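Local coordinates for chitin oligosaccahride binding protein NagB1 (Paenibacillus sp. FPU-7, PDB 7EHP) that binds short chitin oligosaccharides such as di-N-acetylchitobiose, probably as the extracellular solute-binding component of a sugar uptake system, at residues F65-F68 / D72-K75; L175-R178 / S184-G187; P351-I356 / K360-L365. All blocks are in the same frame, centred on the assembly; numbering follows the deposited sequence.

Contact 1. Residues F65-F68 / D72-K75; sequences FDLF and DTAK. With NAG (2-acetamido-2-deoxy-beta-D-glucopyranose), chain C; NAG (2-acetamido-2-deoxy-beta-D-glucopyranose), chain B.
F68, the last residue of strand 64-68, meets D72 and T73 in the first turn of helix 71-78, and its carbonyl oxygen is the focus of the polar contacts. The T73 hydroxyl donates to it, with T73 OG1 2.7 Å from F68 O. This donor stands above the carbonyl plane, 41° out of it. T73 N adds a weak, bent bond to the same F68 O, so hydroxyl and amide of one residue both turn to the strand end.

A water makes a second polar link: it accepts from F68 N at 3.1 Å and donates to D72 OD2 at 2.8 Å. That carboxylate oxygen also forms a salt bridge with R48, whose guanidinium in turn makes a cation-pi contact with the F68 ring.

Beyond the bonds, carbon meets oxygen in van der Waals contact. L67 and T73 cross at about a right angle, and L67 CD2 comes to 3.5 Å from T73 OG1; the same leucine and threonine both pack on L82. F68 CB lies 3.7 Å from D72 OD2.

Contact with the sugar falls to the far end of F68. With CG anti to its own carbonyl carbon (chi1 -84°), the ring leads away from the helix, and its edge faces the glycan: F68 CE2 is 3.5 Å from O6 of the chain C NAG, in the ring plane, and F68 CZ is 3.6 Å from O4 of the chain B NAG. A strand passing through a short loop into a helix, with the strand's last side chain lining the ligand pocket, fits the alpha/beta architecture of periplasmic-binding-protein-like solute receptors.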
loop_
_atom_site.group_PDB
_atom_site.type_symbol
_atom_site.label_atom_id
_atom_site.label_comp_id
_atom_site.label_asym_id
_atom_site.label_seq_id
_atom_site.Cartn_x
_atom_site.Cartn_y
_atom_site.Cartn_z
ATOM N N PHE A 65 0.066 -15.618 7.561
ATOM C CA PHE A 65 -0.350 -14.280 7.984
ATOM C C PHE A 65 0.004 -13.212 6.962
ATOM O O PHE A 65 1.081 -13.233 6.361
ATOM C CB PHE A 65 0.267 -13.885 9.332
ATOM C CG PHE A 65 1.690 -14.328 9.503
ATOM C CD1 PHE A 65 2.737 -13.555 9.009
ATOM C CD2 PHE A 65 1.985 -15.510 10.167
ATOM C CE1 PHE A 65 4.057 -13.959 9.174
ATOM C CE2 PHE A 65 3.294 -15.921 10.332
ATOM C CZ PHE A 65 4.328 -15.156 9.841
ATOM N N ASP A 66 -0.914 -12.268 6.797
ATOM C CA ASP A 66 -0.639 -11.072 6.011
ATOM C C ASP A 66 0.601 -10.377 6.566
ATOM O O ASP A 66 0.638 -10.002 7.743
ATOM C CB ASP A 66 -1.861 -10.157 6.058
ATOM C CG ASP A 66 -1.750 -8.990 5.117
ATOM O OD1 ASP A 66 -0.798 -8.191 5.254
ATOM O OD2 ASP A 66 -2.617 -8.881 4.226
ATOM N N LEU A 67 1.622 -10.213 5.721
ATOM C CA LEU A 67 2.927 -9.736 6.159
ATOM C C LEU A 67 3.443 -8.685 5.186
ATOM O O LEU A 67 3.197 -8.795 3.987
ATOM C CB LEU A 67 3.922 -10.911 6.249
ATOM C CG LEU A 67 5.389 -10.580 6.507
ATOM C CD1 LEU A 67 5.554 -10.166 7.957
ATOM C CD2 LEU A 67 6.294 -11.779 6.135
ATOM N N PHE A 68 4.155 -7.668 5.698
ATOM C CA PHE A 68 4.794 -6.650 4.861
ATOM C C PHE A 68 6.304 -6.851 4.821
ATOM O O PHE A 68 6.927 -7.197 5.829
ATOM C CB PHE A 68 4.477 -5.218 5.353
ATOM C CG PHE A 68 3.172 -4.714 4.839
ATOM C CD1 PHE A 68 1.985 -5.148 5.409
ATOM C CD2 PHE A 68 3.117 -3.878 3.742
ATOM C CE1 PHE A 68 0.750 -4.716 4.928
ATOM C CE2 PHE A 68 1.882 -3.444 3.256
ATOM C CZ PHE A 68 0.699 -3.880 3.848
ATOM N N ASP A 72 9.196 -4.644 8.612
ATOM C CA ASP A 72 8.468 -5.641 9.394
ATOM C C ASP A 72 9.098 -7.025 9.243
ATOM O O ASP A 72 9.361 -7.714 10.240
ATOM C CB ASP A 72 7.000 -5.695 8.970
ATOM C CG ASP A 72 6.201 -4.482 9.405
ATOM O OD1 ASP A 72 6.678 -3.692 10.257
ATOM O OD2 ASP A 72 5.063 -4.346 8.895
ATOM N N THR A 73 9.326 -7.454 7.998
ATOM C CA THR A 73 9.926 -8.766 7.761
ATOM C C THR A 73 11.307 -8.853 8.398
ATOM O O THR A 73 11.624 -9.832 9.081
ATOM C CB THR A 73 10.006 -9.045 6.259
ATOM O OG1 THR A 73 8.688 -9.271 5.738
ATOM C CG2 THR A 73 10.869 -10.288 5.982
ATOM N N ALA A 74 12.136 -7.818 8.196
ATOM C CA ALA A 74 13.477 -7.788 8.779
ATOM C C ALA A 74 13.433 -7.947 10.293
ATOM O O ALA A 74 14.277 -8.636 10.876
ATOM C CB ALA A 74 14.181 -6.478 8.401
ATOM N N LYS A 75 12.451 -7.323 10.944
ATOM C CA LYS A 75 12.322 -7.434 12.391
ATOM C C LYS A 75 11.964 -8.852 12.813
ATOM O O LYS A 75 12.473 -9.352 13.826
ATOM C CB LYS A 75 11.266 -6.446 12.897
ATOM C CG LYS A 75 11.055 -6.449 14.403
ATOM C CD LYS A 75 9.850 -5.577 14.770
ATOM C CE LYS A 75 9.775 -5.286 16.261
ATOM N NZ LYS A 75 8.582 -4.445 16.585
HETATM C C1 NAG C . -0.993 -0.630 2.416
HETATM C C2 NAG C . -0.374 -0.287 3.767
HETATM C C3 NAG C . 0.600 0.872 3.618
HETATM C C4 NAG C . 1.644 0.537 2.565
HETATM C C5 NAG C . 0.965 0.152 1.252
HETATM C C6 NAG C . 1.938 -0.290 0.181
HETATM C C7 NAG C . -1.468 -0.668 5.934
HETATM C C8 NAG C . -2.548 -0.236 6.860
HETATM N N2 NAG C . -1.384 0.002 4.775
HETATM O O3 NAG C . 1.235 1.110 4.865
HETATM O O4 NAG C . 2.490 1.654 2.328
HETATM O O5 NAG C . 0.050 -0.931 1.463
HETATM O O6 NAG C . 2.804 -1.320 0.638
HETATM O O7 NAG C . -0.689 -1.583 6.222
HETATM C C1 NAG B . -4.210 -4.430 0.801
HETATM C C2 NAG B . -2.864 -4.257 0.100
HETATM C C3 NAG B . -1.922 -3.426 0.971
HETATM C C4 NAG B . -2.600 -2.157 1.498
HETATM C C5 NAG B . -4.014 -2.458 2.014
HETATM C C6 NAG B . -4.820 -1.247 2.433
HETATM C C7 NAG B . -2.532 -6.239 -1.327
HETATM C C8 NAG B . -1.776 -7.524 -1.495
HETATM N N2 NAG B . -2.257 -5.542 -0.219
HETATM O O1 NAG B . -5.044 -5.220 0.025
HETATM O O3 NAG B . -0.749 -3.123 0.219
HETATM O O4 NAG B . -1.866 -1.733 2.641
HETATM O O5 NAG B . -4.784 -3.161 1.030
HETATM O O6 NAG B . -5.966 -1.653 3.178
HETATM O O7 NAG B . -3.363 -5.859 -2.152
HETATM O O HOH W 1 3.950 -6.912 8.722
#

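Contact 2. Residues L175-R178 / S184-G187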
loop_
_atom_site.group_PDB
_atom_site.type_symbol
_atom_site.label_atom_id
_atom_site.label_comp_id
_atom_site.label_asym_id
_atom_site.label_seq_id
_atom_site.Cartn_x
_atom_site.Cartn_y
_atom_site.Cartn_z
ATOM N N LEU A 175 4.947 13.200 -2.133
ATOM C CA LEU A 175 5.275 14.617 -2.201
ATOM C C LEU A 175 6.700 14.882 -1.730
ATOM O O LEU A 175 7.441 15.592 -2.408
ATOM C CB LEU A 175 4.261 15.429 -1.400
ATOM C CG LEU A 175 3.082 15.890 -2.266
ATOM C CD1 LEU A 175 2.021 16.588 -1.407
ATOM C CD2 LEU A 175 3.589 16.823 -3.359
ATOM N N TRP A 176 7.123 14.316 -0.582
ATOM C CA TRP A 176 8.487 14.664 -0.170
ATOM C C TRP A 176 9.521 13.917 -1.005
ATOM O O TRP A 176 10.661 14.376 -1.109
ATOM C CB TRP A 176 8.798 14.421 1.334
ATOM C CG TRP A 176 9.123 12.972 1.773
ATOM C CD1 TRP A 176 10.314 12.337 1.590
ATOM C CD2 TRP A 176 8.352 12.108 2.638
ATOM N NE1 TRP A 176 10.295 11.087 2.159
ATOM C CE2 TRP A 176 9.105 10.919 2.814
ATOM C CE3 TRP A 176 7.080 12.190 3.230
ATOM C CZ2 TRP A 176 8.634 9.828 3.557
ATOM C CZ3 TRP A 176 6.613 11.108 3.960
ATOM C CH2 TRP A 176 7.391 9.940 4.119
ATOM N N VAL A 177 9.160 12.772 -1.595
ATOM C CA VAL A 177 10.072 12.110 -2.524
ATOM C C VAL A 177 10.164 12.901 -3.827
ATOM O O VAL A 177 11.240 13.000 -4.434
ATOM C CB VAL A 177 9.656 10.643 -2.782
ATOM C CG1 VAL A 177 10.425 10.053 -3.996
ATOM C CG2 VAL A 177 9.874 9.777 -1.522
ATOM N N ARG A 178 9.052 13.478 -4.279
ATOM C CA ARG A 178 9.112 14.401 -5.412
ATOM C C ARG A 178 10.147 15.498 -5.176
ATOM O O ARG A 178 10.951 15.818 -6.062
ATOM C CB ARG A 178 7.740 15.034 -5.666
ATOM C CG ARG A 178 6.785 14.183 -6.526
ATOM C CD ARG A 178 6.955 14.390 -8.021
ATOM N NE ARG A 178 6.059 13.519 -8.779
ATOM C CZ ARG A 178 6.220 12.199 -8.901
ATOM N NH1 ARG A 178 7.254 11.609 -8.331
ATOM N NH2 ARG A 178 5.352 11.466 -9.597
ATOM N N SER A 184 15.943 9.972 -0.062
ATOM C CA SER A 184 15.750 10.621 1.231
ATOM C C SER A 184 15.389 9.615 2.320
ATOM O O SER A 184 15.840 9.740 3.469
ATOM C CB SER A 184 14.665 11.683 1.116
ATOM O OG SER A 184 13.451 11.094 0.694
ATOM N N VAL A 185 14.581 8.611 1.988
ATOM C CA VAL A 185 14.043 7.741 3.033
ATOM C C VAL A 185 15.127 6.784 3.540
ATOM O O VAL A 185 15.349 6.725 4.760
ATOM C CB VAL A 185 12.783 7.001 2.544
ATOM C CG1 VAL A 185 12.117 6.276 3.713
ATOM C CG2 VAL A 185 11.817 7.964 1.886
ATOM N N PRO A 186 15.845 6.037 2.684
ATOM C CA PRO A 186 17.009 5.297 3.211
ATOM C C PRO A 186 18.004 6.205 3.919
ATOM O O PRO A 186 18.621 5.809 4.917
ATOM C CB PRO A 186 17.605 4.670 1.943
ATOM C CG PRO A 186 16.450 4.526 1.035
ATOM C CD PRO A 186 15.743 5.838 1.224
ATOM N N GLY A 187 18.169 7.432 3.423
ATOM C CA GLY A 187 19.031 8.391 4.099
ATOM C C GLY A 187 18.609 8.656 5.532
ATOM O O GLY A 187 19.457 8.759 6.425
#
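Helix 165-180 and helix 184-190 follow each other across a short turn, and their backbones come nearest at V177 and S184, whose CA atoms are 7.0 Å apart. From the first helix W176 presents the edge of its indole to the start of the second. Its chi1 of 80° sets CG between the backbone N and the carbonyl carbon, and the pyrrole side of the ring system then faces S184 and V185. V185 CG2 lies near the ring plane, 3.5 Å from W176 NE1 and 4.0 Å from W176 CZ2, and the two side chains cross at about a right angle. S184 OG also sits in the plane at the indole edge, 3.5 Å from W176 CD1, while its hydroxyl is hydrogen-bonded to the G181 carbonyl in the intervening turn. V177 CG2 extends the apolar patch, 4.3 Å from V185 CG2.

The indole is shared with neighbours, since W195 and F353 each make an edge-to-face pair with it. Were an alanine here, the loss of the indole is likely to leave a gap between the two helices, V185 CG2 without the edge it rests against, and W195 and F353 without their aromatic mate. All four touching residues are buried. The arrangement is a pair of consecutive helices joined by a short loop in the alpha/beta fold of a solute-binding protein; the W176 side chain is about 10 Å from a bound NAG, and its partner F353 is next in sequence to D354, which binds the sugar.

Contact 3. Residues P351-I356 / K360-L365; sequences PAFDSI and KVRETL. With NAG (2-acetamido-2-deoxy-beta-D-glucopyranose), chain C.
Two neighbouring side chains of the loop 351-356, F353 (chi1 83°) and D354 (chi1 53°), both hold CG between the backbone N and the carbonyl carbon, while R362 and L365 on the helix carry CG anti to the backbone N. The CE2-CZ end of the F353 ring thereby reaches between R362 CG and L365 CD2: F353 CZ is 3.8 Å from R362 CG, and F353 CE2 is 3.7 Å from L365 CD2. The phenylalanine and arginine side chains cross at about a right angle, and the guanidinium is turned 42° from the ring plane. Bends at chi2 and chi3 carry that group onward to E366, with which R362 NE makes a salt bridge; F49 receives it in a cation-pi contact.

D354 touches the helix with its CB, 4.0 Å from R362 CG, and its carboxylate leads the other way, into the glycan pocket. Acidic side chains accepting from sugar hydroxyls are well known in sugar-specific solute-binding proteins, and here the loop after strand 348-350 supplies one. The O4 hydroxyl of the chain C NAG donates to D354 OD2 at 2.7 Å, and O3 of the same sugar adds a weak bond to that oxygen. R48 holds the other carboxylate oxygen, OD1, in a salt bridge that is likely to fix the rotation of the group. A352 CB lies 3.2 Å from O4 of this NAG.

The loop is braced from within: S355 OG donates to A352 O at 2.8 Å, nearly in line with the carbonyl, and S355 N reaches the same oxygen. On the helix, T364 OG1 and T364 N approach K360 O from opposite faces of its plane, and K360 NZ forms a salt bridge with E363 OE1 near the exposed side.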
loop_
_atom_site.group_PDB
_atom_site.type_symbol
_atom_site.label_atom_id
_atom_site.label_comp_id
_atom_site.label_asym_id
_atom_site.label_seq_id
_atom_site.Cartn_x
_atom_site.Cartn_y
_atom_site.Cartn_z
ATOM N N PRO A 351 9.858 2.367 -3.168
ATOM C CA PRO A 351 8.943 1.652 -2.275
ATOM C C PRO A 351 8.269 2.611 -1.302
ATOM O O PRO A 351 8.662 3.766 -1.149
ATOM C CB PRO A 351 9.855 0.656 -1.543
ATOM C CG PRO A 351 11.204 1.289 -1.569
ATOM C CD PRO A 351 11.270 2.062 -2.876
ATOM N N ALA A 352 7.218 2.117 -0.653
ATOM C CA ALA A 352 6.571 2.914 0.382
ATOM C C ALA A 352 7.554 3.160 1.516
ATOM O O ALA A 352 8.358 2.288 1.855
ATOM C CB ALA A 352 5.329 2.186 0.906
ATOM N N PHE A 353 7.485 4.355 2.115
ATOM C CA PHE A 353 8.409 4.707 3.197
ATOM C C PHE A 353 8.344 3.726 4.376
ATOM O O PHE A 353 9.356 3.495 5.045
ATOM C CB PHE A 353 8.131 6.143 3.681
ATOM C CG PHE A 353 7.000 6.250 4.680
ATOM C CD1 PHE A 353 5.677 6.276 4.249
ATOM C CD2 PHE A 353 7.261 6.338 6.031
ATOM C CE1 PHE A 353 4.627 6.354 5.165
ATOM C CE2 PHE A 353 6.225 6.420 6.951
ATOM C CZ PHE A 353 4.911 6.427 6.520
ATOM N N ASP A 354 7.174 3.153 4.666
ATOM C CA ASP A 354 7.064 2.228 5.794
ATOM C C ASP A 354 7.775 0.897 5.549
ATOM O O ASP A 354 7.878 0.075 6.476
ATOM C CB ASP A 354 5.600 1.967 6.104
ATOM C CG ASP A 354 4.834 1.522 4.882
ATOM O OD1 ASP A 354 4.748 0.295 4.639
ATOM O OD2 ASP A 354 4.357 2.400 4.150
ATOM N N SER A 355 8.237 0.651 4.330
ATOM C CA SER A 355 9.095 -0.503 4.119
ATOM C C SER A 355 10.533 -0.217 4.521
ATOM O O SER A 355 11.310 -1.163 4.680
ATOM C CB SER A 355 9.053 -0.948 2.654
ATOM O OG SER A 355 9.834 -0.077 1.848
ATOM N N ILE A 356 10.886 1.059 4.711
ATOM C CA ILE A 356 12.251 1.478 4.999
ATOM C C ILE A 356 12.409 1.942 6.449
ATOM O O ILE A 356 13.355 1.540 7.130
ATOM C CB ILE A 356 12.717 2.571 4.008
ATOM C CG1 ILE A 356 12.757 2.009 2.590
ATOM C CG2 ILE A 356 14.114 3.085 4.394
ATOM C CD1 ILE A 356 12.749 3.042 1.519
ATOM N N LYS A 360 8.322 2.847 14.900
ATOM C CA LYS A 360 8.108 4.022 15.735
ATOM C C LYS A 360 8.114 5.299 14.913
ATOM O O LYS A 360 7.376 6.239 15.226
ATOM C CB LYS A 360 9.176 4.110 16.820
ATOM C CG LYS A 360 8.767 4.976 18.014
ATOM C CD LYS A 360 7.808 4.215 18.920
ATOM C CE LYS A 360 6.936 5.145 19.767
ATOM N NZ LYS A 360 5.935 4.351 20.554
ATOM N N VAL A 361 8.935 5.346 13.863
ATOM C CA VAL A 361 8.989 6.520 12.998
ATOM C C VAL A 361 7.700 6.643 12.197
ATOM O O VAL A 361 7.119 7.726 12.092
ATOM C CB VAL A 361 10.222 6.443 12.079
ATOM C CG1 VAL A 361 10.169 7.517 11.004
ATOM C CG2 VAL A 361 11.503 6.542 12.897
ATOM N N ARG A 362 7.255 5.530 11.603
ATOM C CA ARG A 362 5.978 5.485 10.897
ATOM C C ARG A 362 4.834 5.928 11.803
ATOM O O ARG A 362 3.981 6.718 11.396
ATOM C CB ARG A 362 5.722 4.058 10.389
ATOM C CG ARG A 362 4.579 3.947 9.370
ATOM C CD ARG A 362 3.683 2.747 9.658
ATOM N NE ARG A 362 2.771 2.985 10.771
ATOM C CZ ARG A 362 2.870 2.402 11.961
ATOM N NH1 ARG A 362 3.842 1.532 12.206
ATOM N NH2 ARG A 362 1.981 2.676 12.896
ATOM N N GLU A 363 4.774 5.377 13.022
ATOM C CA GLU A 363 3.702 5.733 13.947
ATOM C C GLU A 363 3.724 7.225 14.266
ATOM O O GLU A 363 2.676 7.881 14.318
ATOM C CB GLU A 363 3.832 4.910 15.230
ATOM C CG GLU A 363 2.733 5.212 16.229
ATOM C CD GLU A 363 2.906 4.491 17.564
ATOM O OE1 GLU A 363 3.815 4.856 18.335
ATOM O OE2 GLU A 363 2.119 3.563 17.836
ATOM N N THR A 364 4.919 7.781 14.463
ATOM C CA THR A 364 5.050 9.198 14.781
ATOM C C THR A 364 4.627 10.071 13.606
ATOM O O THR A 364 3.969 11.099 13.793
ATOM C CB THR A 364 6.495 9.464 15.190
ATOM O OG1 THR A 364 6.811 8.600 16.295
ATOM C CG2 THR A 364 6.725 10.944 15.537
ATOM N N LEU A 365 4.982 9.673 12.382
ATOM C CA LEU A 365 4.549 10.436 11.221
ATOM C C LEU A 365 3.030 10.453 11.123
ATOM O O LEU A 365 2.437 11.503 10.849
ATOM C CB LEU A 365 5.159 9.868 9.939
ATOM C CG LEU A 365 4.813 10.666 8.690
ATOM C CD1 LEU A 365 5.329 12.120 8.861
ATOM C CD2 LEU A 365 5.393 10.020 7.435
HETATM C C1 NAG C . -0.993 -0.630 2.416
HETATM C C2 NAG C . -0.374 -0.287 3.767
HETATM C C3 NAG C . 0.600 0.872 3.618
HETATM C C4 NAG C . 1.644 0.537 2.565
HETATM C C5 NAG C . 0.965 0.152 1.252
HETATM C C6 NAG C . 1.938 -0.290 0.181
HETATM C C7 NAG C . -1.468 -0.668 5.934
HETATM C C8 NAG C . -2.548 -0.236 6.860
HETATM N N2 NAG C . -1.384 0.002 4.775
HETATM O O3 NAG C . 1.235 1.110 4.865
HETATM O O4 NAG C . 2.490 1.654 2.328
HETATM O O5 NAG C . 0.050 -0.931 1.463
HETATM O O6 NAG C . 2.804 -1.320 0.638
HETATM O O7 NAG C . -0.689 -1.583 6.222
#

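In the fold
From the N terminus, contact 1 comes first: it closes the short loop between strand 64-68 and helix 71-78. Contact 2 then closes the turn joining helices 165-180 and 184-190, and contact 3 folds the loop after strand 348-350 back on helix 359-373. The three follow in series, without nesting or crossing. In space contacts 2 and 3 touch: W176 CZ2 packs 3.7 Å from F353 CB, and V185 meets I356, so helices 165-180 and 184-190 back onto the loop that reaches the sugar. Contacts 1 and 3 do not touch, their nearest atoms about 5 Å apart, yet both reach the chain C NAG, and R48 pairs with D72 and D354.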